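Local coordinates for protein pectinesterase (Sitophilus oryzae, PDB 4PMH) that hydrolyses the methyl esters of pectin to release methanol and polygalacturonate, and probably serves the weevil in digesting plant cell walls, at residues A[183-189]-A[211-216]; A[8-12]-A[323-329]; A[58-64]-A[83-89]; A[275-281]-A[320-324]. One frame throughout, in Å; residues are numbered along the deposited sequence.

Contact 1: residues A[183-189]-A[211-216]; sequences TNSDQIQ and VERSYY
Asp186 OD1 takes two hydrogen bonds from Arg213. The backbone Arg213 N reaches its anti lone pair at 2.8 Å, while Arg213 NE comes to the syn lone pair at 3.0 Å. The second oxygen completes a side-on salt bridge, Asp186 OD2 to Arg213 NH2 at 2.9 Å, with carboxylate and guanidinium only 11° from coplanar. A bend at chi3 (-71°) turns the NE and NH2 edge of the guanidinium to the carboxylate, and Val211 CG1 lies over one guanidinium face, toward its rim. A lysine in place of Asp186 would probably leave Arg213 N and the guanidinium edge without their acceptor and set two positive charges against each other. Beyond this pair the two segments run as parallel strands of the beta-helix: Arg213 O accepts from Ile188 N, and Ile188 O receives Tyr215 N at 2.8 Å. On the side of Thr183, one water joins Thr183 OG1, Ser185 O and Glu212 OE2, whose carboxylate is also held by Gly207 N, and another links Thr183 OG1 with Ser214 OG and Tyr216 OH. The arginine also donates through NH1 to Leu27 O, so its charge is probably largely balanced by Asp186 while its bonds tie the guanidinium to both the carboxylate and Leu27.

Contact 2: residues A[8-12]-A[323-329]; sequences ASRPI and INTSGPW
This is a contact between the N-terminal arm and the loop that leads from strand 318-319 to strand 329-330, joining the start of the chain to one of the last turns of the right-handed beta-helix. One direct hydrogen bond and two bridging waters carry its polar part. Arg10 lies across Pro328 at about a right angle, its CD 3.7 Å from Pro328 CG, and that same CG also stands over one face of the guanidinium. With its own CG anti to the backbone N (chi1 -166°) and the chain extended as far as NE, the arginine reaches the loop, Arg10 NH1 donating to Thr325 O at 3.0 Å. The acceptor lies within 10° of the guanidinium plane. Ile323 CD1 packs against the same group, 4.0 Å from Arg10 NH2. The loop is bent there by an Asx motif, in which Asn324 OD1 accepts from Gly327 N. At the other end, Ser9 O approaches the indole edge, 3.5 Å from Trp329 CD1, and Ser9 CB touches Ser326 O. One water bridges Ser9 O and Trp329 N; a second, in the plane of the indole, accepts from Trp329 NE1 at 2.8 Å and donates to Pro11 O. The arginine's charge is met by a salt bridge from NE to Glu358 on strand 355-359, while NH2 donates to Gly365 O near the C terminus. Trp329 meets the rings of Tyr338 and Phe356 and touches Leu312 and Ile314 of strand 311-315, and together with Pro328 it packs on Leu288 of strand 286-290.

Contact 3: residues A[58-64]-A[83-89]; sequences AINAGGT and PNTKVPL. Unlike the reference sequence in segment 58-64: Ala61 (reference Thr).
After helix 51-61 the chain leaves helical angles at Gly62, where phi turns positive (69°), and two successive glycines with positive phi, Gly62 and Gly63, carry it past the loop 83-89, Thr64 coming nearest to Val87 with their CA atoms 5.4 Å apart. Ile59 makes the broadest side-chain contact. Ile59 CD1 presses on the ring of Pro83, 3.4 Å from Pro83 CD and tighter than usual for two carbons, while Ile59 CG1 meets Leu89 CD1 at 4.0 Å. The other branch, CG2, lies against Thr85. Val87 packs against the chain just after the helix: with CG1 anti to the backbone N (chi1 -178°), CG2 is left to meet the glycine, Val87 CG2 touching Gly62 CA at 3.5 Å. Ala58 CB closes on Leu89 CD2 at 3.6 Å, and the Pro88 ring abuts Thr64 O. The contact is thus mostly apolar, with one water joining Ile59 O to Thr85 OG1. Thr85 OG1 also accepts from Val87 N at 3.0 Å, an ST turn that shapes the loop beside the helix. Ala58 packs further on Tyr42 of strand 42-44 and on Ile69 of strand 67-71, and Val87 on Lys67, so helix 51-61 caps the N-terminal end of the beta-helix while Leu89 begins strand 89-93.

Contact 4: residues A[275-281]-A[320-324]; sequences TGDSAWS and DGIIN
The side chains of Thr275 and Asp320 lie side by side and point the same way, joined by a hydrogen bond in which Thr275 OG1 donates to Asp320 OD2 at 2.7 Å. The carboxylate offers the anti lone pair of that oxygen, the one away from its partner oxygen. OG1 stands anti to the backbone N of the threonine (chi1 -169°), which turns the hydroxyl to the aspartate, and Thr275 CB also comes within 3.1 Å of Asp320 OD2. An alanine in place of the aspartate would probably leave the Thr275 hydroxyl without its carboxylate acceptor and open a gap beside the threonine CB. The two residues belong to neighbouring turns of the parallel beta-helix: Thr275 lies on strand 273-276, and Asp320 directly follows strand 318-319, the next strand of the same sheet, with a backbone bond to Ile274. Past Asp320 the chain makes an inverse gamma turn centred on Gly321, which swings Ile322 round to the helix 278-283. Ile322 divides its side chain between the two parts of the other segment. CG1 lies between the backbone N and the carbonyl carbon (chi1 59°), directing Ile322 CD1 onto the strand end, 3.3 Å from Thr275 O, whereas Ile322 CB meets Trp280 CB at 3.6 Å and CG2 rests by Ser281 N. The indole of Trp280 leads away from this isoleucine, and its NE1 is bonded to Lys244 O. Backbone carbons add two CA-H...O contacts, Ser281 CA to Gly321 O at 3.3 Å and Ile322 CA to Trp280 O at 3.5 Å.

Overall arrangement
From the N terminus, the arm 8-12 opens the longest loop, which contact 2 closes only at 323-329, so contacts 1 and 3 both nest inside it. Contact 3 closes first, fastening the helix at the N-terminal end of the beta-helix to the loop before strand 89-93. Contact 1 follows in series, joining two adjacent parallel strands near the middle; its centre is about 16 Å from that of contact 3. Contact 4 opens later within the loop of contact 2 and ties strand 273-276 and its following helix to the loop after strand 318-319. Contacts 2 and 4 end on the same stretch and share Ile323 and Asn324; their centres lie about 44 Å and about 42 Å from that of contact 3, at the far end of the solenoid.

Contact 1: residues A[183-189]-A[211-216]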
loop_
_atom_site.group_PDB
_atom_site.type_symbol
_atom_site.label_atom_id
_atom_site.label_comp_id
_atom_site.label_asym_id
_atom_site.label_seq_id
_atom_site.Cartn_x
_atom_site.Cartn_y
_atom_site.Cartn_z
ATOM N N THR A 183 -1.113 6.118 -2.361
ATOM C CA THR A 183 -2.332 6.427 -3.138
ATOM C C THR A 183 -3.328 7.188 -2.239
ATOM O O THR A 183 -3.583 6.792 -1.094
ATOM C CB THR A 183 -2.998 5.158 -3.759
ATOM O OG1 THR A 183 -3.671 4.411 -2.753
ATOM C CG2 THR A 183 -1.987 4.256 -4.459
ATOM N N ASN A 184 -3.871 8.281 -2.778
ATOM C CA ASN A 184 -4.786 9.180 -2.059
ATOM C C ASN A 184 -6.156 9.311 -2.724
ATOM O O ASN A 184 -7.022 10.024 -2.210
ATOM C CB ASN A 184 -4.127 10.551 -1.984
ATOM C CG ASN A 184 -4.883 11.541 -1.130
ATOM O OD1 ASN A 184 -5.423 12.516 -1.644
ATOM N ND2 ASN A 184 -4.870 11.344 0.182
ATOM N N SER A 185 -6.364 8.618 -3.837
ATOM C CA SER A 185 -7.554 8.802 -4.650
ATOM C C SER A 185 -8.205 7.499 -5.050
ATOM O O SER A 185 -7.676 6.428 -4.811
ATOM C CB SER A 185 -7.187 9.533 -5.935
ATOM O OG SER A 185 -6.801 10.847 -5.648
ATOM N N ASP A 186 -9.348 7.633 -5.704
ATOM C CA ASP A 186 -10.210 6.510 -6.055
ATOM C C ASP A 186 -9.859 6.001 -7.458
ATOM O O ASP A 186 -9.393 6.764 -8.303
ATOM C CB ASP A 186 -11.675 6.988 -5.991
ATOM C CG ASP A 186 -12.704 5.847 -6.121
ATOM O OD1 ASP A 186 -12.512 4.756 -5.556
ATOM O OD2 ASP A 186 -13.740 6.079 -6.779
ATOM N N GLN A 187 -10.100 4.704 -7.669
ATOM C CA GLN A 187 -9.929 4.002 -8.937
ATOM C C GLN A 187 -8.498 3.909 -9.431
ATOM O O GLN A 187 -8.237 4.006 -10.635
ATOM C CB GLN A 187 -10.867 4.578 -10.015
ATOM C CG GLN A 187 -12.304 4.600 -9.532
ATOM C CD GLN A 187 -13.278 5.128 -10.544
ATOM O OE1 GLN A 187 -13.030 5.107 -11.765
ATOM N NE2 GLN A 187 -14.421 5.608 -10.047
ATOM N N ILE A 188 -7.576 3.682 -8.503
ATOM C CA ILE A 188 -6.182 3.443 -8.839
ATOM C C ILE A 188 -5.947 1.962 -9.136
ATOM O O ILE A 188 -6.420 1.076 -8.414
ATOM C CB ILE A 188 -5.231 3.842 -7.692
ATOM C CG1 ILE A 188 -5.570 5.224 -7.152
ATOM C CG2 ILE A 188 -3.788 3.826 -8.180
ATOM C CD1 ILE A 188 -5.765 6.283 -8.206
ATOM N N GLN A 189 -5.193 1.690 -10.186
ATOM C CA GLN A 189 -4.906 0.336 -10.586
ATOM C C GLN A 189 -3.395 0.186 -10.650
ATOM O O GLN A 189 -2.717 0.994 -11.287
ATOM C CB GLN A 189 -5.513 0.054 -11.960
ATOM C CG GLN A 189 -7.013 0.224 -12.047
ATOM C CD GLN A 189 -7.503 0.116 -13.483
ATOM O OE1 GLN A 189 -7.731 1.118 -14.144
ATOM N NE2 GLN A 189 -7.627 -1.103 -13.980
ATOM N N VAL A 211 -15.298 6.354 -0.356
ATOM C CA VAL A 211 -15.025 5.429 -1.429
ATOM C C VAL A 211 -13.661 5.788 -2.040
ATOM O O VAL A 211 -13.528 6.765 -2.775
ATOM C CB VAL A 211 -16.176 5.500 -2.458
ATOM C CG1 VAL A 211 -15.837 4.813 -3.763
ATOM C CG2 VAL A 211 -17.432 4.889 -1.849
ATOM N N GLU A 212 -12.643 5.009 -1.693
ATOM C CA GLU A 212 -11.259 5.244 -2.140
ATOM C C GLU A 212 -10.670 3.875 -2.464
ATOM O O GLU A 212 -10.066 3.232 -1.614
ATOM C CB GLU A 212 -10.425 5.957 -1.064
ATOM C CG GLU A 212 -9.089 6.494 -1.576
ATOM C CD GLU A 212 -8.190 7.072 -0.482
ATOM O OE1 GLU A 212 -8.676 7.382 0.622
ATOM O OE2 GLU A 212 -6.975 7.198 -0.707
ATOM N N ARG A 213 -10.876 3.452 -3.713
ATOM C CA ARG A 213 -10.635 2.085 -4.125
ATOM C C ARG A 213 -9.365 1.953 -4.965
ATOM O O ARG A 213 -9.078 2.792 -5.817
ATOM C CB ARG A 213 -11.821 1.579 -4.944
ATOM C CG ARG A 213 -13.111 1.554 -4.136
ATOM C CD ARG A 213 -14.325 1.430 -5.031
ATOM N NE ARG A 213 -14.569 2.653 -5.792
ATOM C CZ ARG A 213 -15.726 2.960 -6.391
ATOM N NH1 ARG A 213 -16.776 2.134 -6.331
ATOM N NH2 ARG A 213 -15.836 4.117 -7.042
ATOM N N SER A 214 -8.621 0.892 -4.703
ATOM C CA SER A 214 -7.418 0.572 -5.480
ATOM C C SER A 214 -7.361 -0.919 -5.727
ATOM O O SER A 214 -7.865 -1.703 -4.929
ATOM C CB SER A 214 -6.127 1.086 -4.808
ATOM O OG SER A 214 -6.042 0.738 -3.441
ATOM N N TYR A 215 -6.781 -1.288 -6.869
ATOM C CA TYR A 215 -6.763 -2.658 -7.328
ATOM C C TYR A 215 -5.353 -2.996 -7.771
ATOM O O TYR A 215 -4.855 -2.453 -8.785
ATOM C CB TYR A 215 -7.713 -2.838 -8.508
ATOM C CG TYR A 215 -8.200 -4.254 -8.759
ATOM C CD1 TYR A 215 -7.494 -5.368 -8.340
ATOM C CD2 TYR A 215 -9.382 -4.465 -9.450
ATOM C CE1 TYR A 215 -7.964 -6.656 -8.575
ATOM C CE2 TYR A 215 -9.850 -5.746 -9.701
ATOM C CZ TYR A 215 -9.124 -6.839 -9.255
ATOM O OH TYR A 215 -9.587 -8.119 -9.498
ATOM N N TYR A 216 -4.739 -3.882 -7.005
ATOM C CA TYR A 216 -3.407 -4.409 -7.240
ATOM C C TYR A 216 -3.500 -5.803 -7.844
ATOM O O TYR A 216 -4.080 -6.676 -7.267
ATOM C CB TYR A 216 -2.658 -4.507 -5.919
ATOM C CG TYR A 216 -2.426 -3.167 -5.289
ATOM C CD1 TYR A 216 -3.455 -2.482 -4.635
ATOM C CD2 TYR A 216 -1.182 -2.562 -5.373
ATOM C CE1 TYR A 216 -3.232 -1.221 -4.074
ATOM C CE2 TYR A 216 -0.953 -1.327 -4.825
ATOM C CZ TYR A 216 -1.977 -0.656 -4.181
ATOM O OH TYR A 216 -1.703 0.578 -3.653
HETATM O O HOH W 1 -6.190 5.289 -2.704
HETATM O O HOH W 2 -3.812 1.835 -2.694
HETATM O O HOH W 3 -9.537 9.936 -0.405
HETATM O O HOH W 4 -7.175 3.959 -4.262
#

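Contact 2: residues A[8-12]-A[323-329]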
loop_
_atom_site.group_PDB
_atom_site.type_symbol
_atom_site.label_atom_id
_atom_site.label_comp_id
_atom_site.label_asym_id
_atom_site.label_seq_id
_atom_site.Cartn_x
_atom_site.Cartn_y
_atom_site.Cartn_z
ATOM N N ALA A 8 -10.107 -17.213 19.133
ATOM C CA ALA A 8 -10.014 -15.821 19.543
ATOM C C ALA A 8 -8.729 -15.134 19.034
ATOM O O ALA A 8 -8.716 -13.902 18.883
ATOM C CB ALA A 8 -10.100 -15.730 21.073
ATOM N N SER A 9 -7.665 -15.907 18.784
ATOM C CA SER A 9 -6.401 -15.359 18.257
ATOM C C SER A 9 -6.302 -15.467 16.728
ATOM O O SER A 9 -5.465 -14.826 16.109
ATOM C CB SER A 9 -5.206 -16.045 18.894
ATOM O OG SER A 9 -5.095 -15.661 20.257
ATOM N N ARG A 10 -7.188 -16.257 16.126
ATOM C CA ARG A 10 -7.171 -16.453 14.684
ATOM C C ARG A 10 -8.545 -16.814 14.144
ATOM O O ARG A 10 -8.825 -17.983 13.823
ATOM C CB ARG A 10 -6.147 -17.516 14.307
ATOM C CG ARG A 10 -5.861 -17.516 12.816
ATOM C CD ARG A 10 -4.670 -18.380 12.434
ATOM N NE ARG A 10 -4.347 -18.183 11.028
ATOM C CZ ARG A 10 -3.281 -18.670 10.398
ATOM N NH1 ARG A 10 -2.384 -19.433 11.039
ATOM N NH2 ARG A 10 -3.120 -18.405 9.101
ATOM N N PRO A 11 -9.422 -15.800 14.042
ATOM C CA PRO A 11 -10.777 -16.027 13.558
ATOM C C PRO A 11 -10.824 -16.303 12.068
ATOM O O PRO A 11 -10.042 -15.737 11.293
ATOM C CB PRO A 11 -11.520 -14.735 13.913
ATOM C CG PRO A 11 -10.479 -13.725 14.247
ATOM C CD PRO A 11 -9.196 -14.429 14.530
ATOM N N ILE A 12 -11.731 -17.189 11.694
ATOM C CA ILE A 12 -11.909 -17.632 10.323
ATOM C C ILE A 12 -13.359 -17.430 9.925
ATOM O O ILE A 12 -14.260 -17.812 10.651
ATOM C CB ILE A 12 -11.571 -19.144 10.168
ATOM C CG1 ILE A 12 -10.157 -19.442 10.662
ATOM C CG2 ILE A 12 -11.795 -19.622 8.731
ATOM C CD1 ILE A 12 -9.030 -18.750 9.912
ATOM N N ILE A 323 5.028 -17.038 9.731
ATOM C CA ILE A 323 4.215 -16.346 10.726
ATOM C C ILE A 323 3.978 -17.172 11.967
ATOM O O ILE A 323 4.136 -18.405 11.985
ATOM C CB ILE A 323 2.839 -15.914 10.169
ATOM C CG1 ILE A 323 2.008 -17.139 9.742
ATOM C CG2 ILE A 323 3.024 -14.946 9.010
ATOM C CD1 ILE A 323 0.517 -16.933 9.867
ATOM N N ASN A 324 3.578 -16.462 13.005
ATOM C CA ASN A 324 3.080 -17.071 14.210
ATOM C C ASN A 324 1.722 -17.729 13.940
ATOM O O ASN A 324 0.701 -17.068 13.873
ATOM C CB ASN A 324 2.940 -16.012 15.283
ATOM C CG ASN A 324 2.684 -16.609 16.632
ATOM O OD1 ASN A 324 2.028 -17.636 16.746
ATOM N ND2 ASN A 324 3.209 -15.974 17.669
ATOM N N THR A 325 1.739 -19.044 13.821
ATOM C CA THR A 325 0.604 -19.806 13.318
ATOM C C THR A 325 -0.574 -19.859 14.303
ATOM O O THR A 325 -1.726 -20.060 13.888
ATOM C CB THR A 325 1.090 -21.219 12.887
ATOM O OG1 THR A 325 1.258 -21.240 11.466
ATOM C CG2 THR A 325 0.136 -22.323 13.277
ATOM N N SER A 326 -0.287 -19.686 15.592
ATOM C CA SER A 326 -1.339 -19.617 16.622
ATOM C C SER A 326 -1.915 -18.201 16.810
ATOM O O SER A 326 -3.082 -18.060 17.197
ATOM C CB SER A 326 -0.817 -20.111 17.980
ATOM O OG SER A 326 0.131 -21.144 17.824
ATOM N N GLY A 327 -1.097 -17.174 16.551
ATOM C CA GLY A 327 -1.452 -15.776 16.810
ATOM C C GLY A 327 -0.798 -14.800 15.834
ATOM O O GLY A 327 0.140 -14.062 16.192
ATOM N N PRO A 328 -1.297 -14.784 14.585
ATOM C CA PRO A 328 -0.749 -13.989 13.494
ATOM C C PRO A 328 -1.087 -12.482 13.540
ATOM O O PRO A 328 -0.593 -11.723 12.698
ATOM C CB PRO A 328 -1.357 -14.640 12.246
ATOM C CG PRO A 328 -2.593 -15.315 12.718
ATOM C CD PRO A 328 -2.511 -15.515 14.198
ATOM N N TRP A 329 -1.914 -12.062 14.500
ATOM C CA TRP A 329 -2.359 -10.678 14.606
ATOM C C TRP A 329 -1.858 -10.088 15.915
ATOM O O TRP A 329 -2.143 -10.630 16.976
ATOM C CB TRP A 329 -3.864 -10.643 14.620
ATOM C CG TRP A 329 -4.523 -11.347 13.490
ATOM C CD1 TRP A 329 -5.346 -12.427 13.591
ATOM C CD2 TRP A 329 -4.442 -11.030 12.098
ATOM N NE1 TRP A 329 -5.778 -12.820 12.346
ATOM C CE2 TRP A 329 -5.259 -11.966 11.411
ATOM C CE3 TRP A 329 -3.796 -10.029 11.358
ATOM C CZ2 TRP A 329 -5.424 -11.945 10.024
ATOM C CZ3 TRP A 329 -3.956 -10.010 9.966
ATOM C CH2 TRP A 329 -4.777 -10.956 9.318
HETATM O O HOH W 5 -3.211 -13.276 17.032
HETATM O O HOH W 6 -7.479 -14.716 11.283
#

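Contact 3: residues A[58-64]-A[83-89]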
loop_
_atom_site.group_PDB
_atom_site.type_symbol
_atom_site.label_atom_id
_atom_site.label_comp_id
_atom_site.label_asym_id
_atom_site.label_seq_id
_atom_site.Cartn_x
_atom_site.Cartn_y
_atom_site.Cartn_z
ATOM N N ALA A 58 1.295 15.710 -19.640
ATOM C CA ALA A 58 0.001 15.025 -19.731
ATOM C C ALA A 58 -1.103 15.741 -18.932
ATOM O O ALA A 58 -2.222 15.924 -19.420
ATOM C CB ALA A 58 0.141 13.576 -19.274
ATOM N N ILE A 59 -0.783 16.172 -17.710
ATOM C CA ILE A 59 -1.760 16.864 -16.884
ATOM C C ILE A 59 -2.115 18.236 -17.474
ATOM O O ILE A 59 -3.307 18.569 -17.601
ATOM C CB ILE A 59 -1.263 17.006 -15.436
ATOM C CG1 ILE A 59 -1.195 15.622 -14.800
ATOM C CG2 ILE A 59 -2.177 17.957 -14.644
ATOM C CD1 ILE A 59 -0.740 15.618 -13.361
ATOM N N ASN A 60 -1.091 18.999 -17.863
ATOM C CA ASN A 60 -1.283 20.354 -18.381
ATOM C C ASN A 60 -2.091 20.350 -19.692
ATOM O O ASN A 60 -2.862 21.273 -19.945
ATOM C CB ASN A 60 0.044 21.068 -18.609
ATOM C CG ASN A 60 0.766 21.424 -17.314
ATOM O OD1 ASN A 60 0.151 21.657 -16.261
ATOM N ND2 ASN A 60 2.086 21.459 -17.386
ATOM N N ALA A 61 -1.961 19.299 -20.486
ATOM C CA ALA A 61 -2.670 19.242 -21.765
ATOM C C ALA A 61 -4.149 18.994 -21.592
ATOM O O ALA A 61 -4.915 19.231 -22.519
ATOM C CB ALA A 61 -2.071 18.197 -22.675
ATOM N N GLY A 62 -4.545 18.497 -20.423
ATOM C CA GLY A 62 -5.948 18.380 -20.073
ATOM C C GLY A 62 -6.667 17.331 -20.892
ATOM O O GLY A 62 -6.047 16.448 -21.465
ATOM N N GLY A 63 -7.987 17.443 -20.962
ATOM C CA GLY A 63 -8.802 16.461 -21.689
ATOM C C GLY A 63 -9.252 15.302 -20.805
ATOM O O GLY A 63 -8.833 15.182 -19.648
ATOM N N THR A 64 -10.096 14.448 -21.376
ATOM C CA THR A 64 -10.677 13.297 -20.696
ATOM C C THR A 64 -10.137 11.976 -21.206
ATOM O O THR A 64 -10.480 10.919 -20.670
ATOM C CB THR A 64 -12.183 13.237 -20.977
ATOM O OG1 THR A 64 -12.410 13.221 -22.412
ATOM C CG2 THR A 64 -12.850 14.417 -20.360
ATOM N N PRO A 83 -0.533 15.205 -9.037
ATOM C CA PRO A 83 -1.519 16.026 -8.350
ATOM C C PRO A 83 -2.927 15.756 -8.880
ATOM O O PRO A 83 -3.082 15.172 -9.942
ATOM C CB PRO A 83 -1.075 17.448 -8.689
ATOM C CG PRO A 83 -0.502 17.315 -10.052
ATOM C CD PRO A 83 0.171 15.969 -10.078
ATOM N N ASN A 84 -3.935 16.210 -8.152
ATOM C CA ASN A 84 -5.326 15.970 -8.551
ATOM C C ASN A 84 -5.577 16.546 -9.946
ATOM O O ASN A 84 -5.165 17.663 -10.235
ATOM C CB ASN A 84 -6.299 16.570 -7.537
ATOM C CG ASN A 84 -7.680 15.897 -7.564
ATOM O OD1 ASN A 84 -8.027 15.162 -8.487
ATOM N ND2 ASN A 84 -8.467 16.159 -6.542
ATOM N N THR A 85 -6.196 15.752 -10.814
ATOM C CA THR A 85 -6.456 16.140 -12.192
ATOM C C THR A 85 -7.568 15.250 -12.721
ATOM O O THR A 85 -7.779 14.173 -12.205
ATOM C CB THR A 85 -5.205 15.966 -13.097
ATOM O OG1 THR A 85 -5.557 16.175 -14.467
ATOM C CG2 THR A 85 -4.597 14.557 -12.979
ATOM N N LYS A 86 -8.274 15.706 -13.744
ATOM C CA LYS A 86 -9.320 14.899 -14.394
ATOM C C LYS A 86 -8.757 14.125 -15.578
ATOM O O LYS A 86 -9.486 13.361 -16.212
ATOM C CB LYS A 86 -10.474 15.777 -14.905
ATOM C CG LYS A 86 -11.032 16.796 -13.917
ATOM C CD LYS A 86 -11.505 16.146 -12.629
ATOM C CE LYS A 86 -12.466 17.054 -11.861
ATOM N NZ LYS A 86 -13.864 16.965 -12.395
ATOM N N VAL A 87 -7.477 14.337 -15.900
ATOM C CA VAL A 87 -6.832 13.546 -16.955
ATOM C C VAL A 87 -6.515 12.123 -16.457
ATOM O O VAL A 87 -5.718 11.974 -15.505
ATOM C CB VAL A 87 -5.508 14.170 -17.440
ATOM C CG1 VAL A 87 -4.935 13.326 -18.570
ATOM C CG2 VAL A 87 -5.717 15.610 -17.904
ATOM N N PRO A 88 -7.100 11.074 -17.096
ATOM C CA PRO A 88 -6.714 9.708 -16.717
ATOM C C PRO A 88 -5.308 9.380 -17.231
ATOM O O PRO A 88 -5.029 9.531 -18.419
ATOM C CB PRO A 88 -7.787 8.814 -17.390
ATOM C CG PRO A 88 -8.801 9.763 -17.946
ATOM C CD PRO A 88 -8.061 11.044 -18.209
ATOM N N LEU A 89 -4.444 8.911 -16.336
ATOM C CA LEU A 89 -3.062 8.637 -16.668
ATOM C C LEU A 89 -2.678 7.173 -16.450
ATOM O O LEU A 89 -3.029 6.566 -15.433
ATOM C CB LEU A 89 -2.165 9.515 -15.804
ATOM C CG LEU A 89 -2.369 11.032 -15.813
ATOM C CD1 LEU A 89 -1.406 11.674 -14.804
ATOM C CD2 LEU A 89 -2.119 11.629 -17.171
HETATM O O HOH W 7 -5.557 18.705 -15.563
#

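Contact 4: residues A[275-281]-A[320-324]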
loop_
_atom_site.group_PDB
_atom_site.type_symbol
_atom_site.label_atom_id
_atom_site.label_comp_id
_atom_site.label_asym_id
_atom_site.label_seq_id
_atom_site.Cartn_x
_atom_site.Cartn_y
_atom_site.Cartn_z
ATOM N N THR A 275 4.926 -14.427 2.028
ATOM C CA THR A 275 6.152 -15.170 2.224
ATOM C C THR A 275 7.253 -14.230 2.704
ATOM O O THR A 275 6.992 -13.079 3.087
ATOM C CB THR A 275 6.532 -15.881 0.904
ATOM O OG1 THR A 275 7.584 -16.813 1.143
ATOM C CG2 THR A 275 6.953 -14.890 -0.166
ATOM N N GLY A 276 8.482 -14.712 2.694
ATOM C CA GLY A 276 9.575 -13.875 3.134
ATOM C C GLY A 276 10.866 -14.640 3.176
ATOM O O GLY A 276 10.927 -15.786 2.730
ATOM N N ASP A 277 11.884 -13.982 3.734
ATOM C CA ASP A 277 13.203 -14.565 3.892
ATOM C C ASP A 277 13.150 -15.743 4.845
ATOM O O ASP A 277 12.359 -15.756 5.790
ATOM C CB ASP A 277 14.210 -13.529 4.431
ATOM C CG ASP A 277 14.694 -12.549 3.367
ATOM O OD1 ASP A 277 14.789 -12.910 2.158
ATOM O OD2 ASP A 277 14.993 -11.386 3.752
ATOM N N SER A 278 14.045 -16.698 4.597
ATOM C CA SER A 278 14.111 -17.987 5.296
ATOM C C SER A 278 14.260 -17.831 6.784
ATOM O O SER A 278 13.787 -18.657 7.548
ATOM C CB SER A 278 15.308 -18.795 4.776
ATOM O OG SER A 278 15.449 -18.612 3.380
ATOM N N ALA A 279 14.942 -16.770 7.194
ATOM C CA ALA A 279 15.106 -16.481 8.605
ATOM C C ALA A 279 13.771 -16.538 9.367
ATOM O O ALA A 279 13.713 -17.132 10.450
ATOM C CB ALA A 279 15.786 -15.131 8.783
ATOM N N TRP A 280 12.715 -15.949 8.790
ATOM C CA TRP A 280 11.365 -15.941 9.400
ATOM C C TRP A 280 10.739 -17.332 9.453
ATOM O O TRP A 280 9.926 -17.606 10.337
ATOM C CB TRP A 280 10.392 -15.040 8.620
ATOM C CG TRP A 280 10.817 -13.638 8.544
ATOM C CD1 TRP A 280 11.163 -12.957 7.429
ATOM C CD2 TRP A 280 10.963 -12.741 9.639
ATOM N NE1 TRP A 280 11.513 -11.670 7.753
ATOM C CE2 TRP A 280 11.402 -11.511 9.110
ATOM C CE3 TRP A 280 10.753 -12.852 11.020
ATOM C CZ2 TRP A 280 11.651 -10.398 9.911
ATOM C CZ3 TRP A 280 11.008 -11.750 11.822
ATOM C CH2 TRP A 280 11.442 -10.538 11.269
ATOM N N SER A 281 11.089 -18.176 8.478
ATOM C CA SER A 281 10.671 -19.582 8.464
ATOM C C SER A 281 11.104 -20.312 9.729
ATOM O O SER A 281 10.305 -21.023 10.331
ATOM C CB SER A 281 11.188 -20.328 7.223
ATOM O OG SER A 281 10.116 -20.611 6.337
ATOM N N ASP A 320 3.054 -18.669 3.843
ATOM C CA ASP A 320 4.182 -19.556 4.144
ATOM C C ASP A 320 4.438 -19.583 5.643
ATOM O O ASP A 320 3.872 -18.799 6.390
ATOM C CB ASP A 320 5.427 -19.204 3.330
ATOM C CG ASP A 320 5.285 -19.567 1.853
ATOM O OD1 ASP A 320 4.495 -20.453 1.492
ATOM O OD2 ASP A 320 5.936 -18.955 1.006
ATOM N N GLY A 321 5.256 -20.532 6.080
ATOM C CA GLY A 321 5.493 -20.750 7.488
ATOM C C GLY A 321 6.445 -19.745 8.076
ATOM O O GLY A 321 7.390 -20.116 8.745
ATOM N N ILE A 322 6.182 -18.469 7.844
ATOM C CA ILE A 322 7.009 -17.397 8.359
ATOM C C ILE A 322 6.293 -16.684 9.504
ATOM O O ILE A 322 6.875 -15.838 10.175
ATOM C CB ILE A 322 7.327 -16.390 7.247
ATOM C CG1 ILE A 322 6.039 -15.799 6.659
ATOM C CG2 ILE A 322 8.127 -17.082 6.144
ATOM C CD1 ILE A 322 6.246 -14.505 5.916
ATOM N N ILE A 323 5.028 -17.038 9.731
ATOM C CA ILE A 323 4.215 -16.346 10.726
ATOM C C ILE A 323 3.978 -17.172 11.967
ATOM O O ILE A 323 4.136 -18.405 11.985
ATOM C CB ILE A 323 2.839 -15.914 10.169
ATOM C CG1 ILE A 323 2.008 -17.139 9.742
ATOM C CG2 ILE A 323 3.024 -14.946 9.010
ATOM C CD1 ILE A 323 0.517 -16.933 9.867
ATOM N N ASN A 324 3.578 -16.462 13.005
ATOM C CA ASN A 324 3.080 -17.071 14.210
ATOM C C ASN A 324 1.722 -17.729 13.940
ATOM O O ASN A 324 0.701 -17.068 13.873
ATOM C CB ASN A 324 2.940 -16.012 15.283
ATOM C CG ASN A 324 2.684 -16.609 16.632
ATOM O OD1 ASN A 324 2.028 -17.636 16.746
ATOM N ND2 ASN A 324 3.209 -15.974 17.669
#